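PDB 5A77: DNA endonuclease I-CvuI from Chlorella vulgaris, which is a LAGLIDADG homing endonuclease that binds and cleaves double-stranded DNA with magnesium and is probably involved in intron homing. Local coordinates for residues B[106-109]-B[110-114]. Numbering follows the deposited sequence.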
# COMPACT_ATOMS: atom_id res chain seq x y z
N LYS B 106 1.08 12.61 13.47
CA LYS B 106 1.04 13.37 14.71
C LYS B 106 2.11 14.47 14.71
O LYS B 106 1.85 15.61 15.15
CB LYS B 106 1.23 12.44 15.91
CG LYS B 106 0.16 12.60 16.97
CD LYS B 106 -1.20 12.09 16.50
CE LYS B 106 -2.28 12.36 17.55
NZ LYS B 106 -2.48 13.83 17.77
N LEU B 107 3.29 14.15 14.21
CA LEU B 107 4.35 15.15 14.11
C LEU B 107 3.93 16.27 13.17
O LEU B 107 3.99 17.44 13.53
CB LEU B 107 5.66 14.50 13.65
CG LEU B 107 6.34 13.64 14.72
CD1 LEU B 107 7.69 13.12 14.25
CD2 LEU B 107 6.51 14.42 16.02
N VAL B 108 3.47 15.90 11.97
CA VAL B 108 3.00 16.87 10.98
C VAL B 108 1.86 17.75 11.52
O VAL B 108 1.78 18.94 11.21
CB VAL B 108 2.56 16.17 9.68
CG1 VAL B 108 1.82 17.13 8.76
CG2 VAL B 108 3.77 15.59 8.96
N LEU B 109 1.00 17.19 12.37
CA LEU B 109 -0.02 18.02 13.01
C LEU B 109 0.58 18.98 14.05
O LEU B 109 0.04 20.07 14.26
CB LEU B 109 -1.09 17.15 13.66
CG LEU B 109 -2.02 16.47 12.66
CD1 LEU B 109 -3.07 15.63 13.35
CD2 LEU B 109 -2.67 17.51 11.74
N GLN B 110 1.68 18.59 14.70
CA GLN B 110 2.37 19.52 15.60
C GLN B 110 3.03 20.63 14.79
O GLN B 110 3.13 21.78 15.25
CB GLN B 110 3.42 18.80 16.47
CG GLN B 110 2.86 18.09 17.70
CD GLN B 110 1.90 18.97 18.48
OE1 GLN B 110 2.18 20.14 18.71
NE2 GLN B 110 0.77 18.41 18.88
N ILE B 111 3.49 20.29 13.58
CA ILE B 111 4.06 21.31 12.69
C ILE B 111 3.01 22.28 12.15
O ILE B 111 3.26 23.48 12.03
CB ILE B 111 4.78 20.70 11.48
CG1 ILE B 111 5.89 19.75 11.93
CG2 ILE B 111 5.33 21.80 10.57
CD1 ILE B 111 6.77 19.28 10.78
N ILE B 112 1.84 21.77 11.79
CA ILE B 112 0.80 22.62 11.23
C ILE B 112 0.38 23.63 12.30
O ILE B 112 -0.06 24.74 11.99
CB ILE B 112 -0.40 21.81 10.72
CG1 ILE B 112 -0.04 21.10 9.40
CG2 ILE B 112 -1.61 22.70 10.47
CD1 ILE B 112 -1.04 20.02 8.98
N LYS B 113 0.55 23.24 13.56
CA LYS B 113 0.22 24.12 14.68
C LYS B 113 0.97 25.45 14.64
O LYS B 113 0.41 26.49 14.96
CB LYS B 113 0.48 23.41 16.01
CG LYS B 113 -0.74 23.32 16.90
CD LYS B 113 -0.57 22.27 17.98
CE LYS B 113 -1.19 20.95 17.53
NZ LYS B 113 -1.67 20.10 18.67
N LYS B 114 2.23 25.41 14.21
CA LYS B 114 3.10 26.58 14.22
C LYS B 114 3.28 27.31 12.88
O LYS B 114 3.84 28.40 12.85
CB LYS B 114 4.47 26.19 14.75
CG LYS B 114 4.44 24.92 15.58
CD LYS B 114 5.74 24.71 16.31
CE LYS B 114 5.44 24.23 17.70
NZ LYS B 114 6.61 24.38 18.59
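Q110 N donates to K106 O (3.0 Å), the first of four i to i+4 bonds that tie residues 106-109 to 110-113 within helix 102-114. L107 O takes its main bond from I111 N (2.9 Å, in the carbonyl plane) and a weak second one from Q110 N. With CG1 beside its own backbone N (chi1 -58°), I111 turns that branch back onto L107 O, while the side chain packs on V43 of strand 39-50 and L130 of helix 121-135. I112 N takes V108 O (2.9 Å). I112 CD1 lies 4.1 Å from V108 CG1, whose side chain it crosses at a slant, and 4.1 Å from L109 CD2, whose side chain runs alongside in the same direction. V108 and L109 continue this apolar face onto L91 of helix 84-94. K113 N reaches L109 O at 3.3 Å from well above the carbonyl plane, a longer and more bent bond. K114 extends to E126 of helix 121-135 in a salt bridge. Main-chain bonds thus satisfy the polar backbone of these turns, while buried V108, I111 and I112 face strand 39-50 and the flanking helices, and K106 and K113 stay exposed.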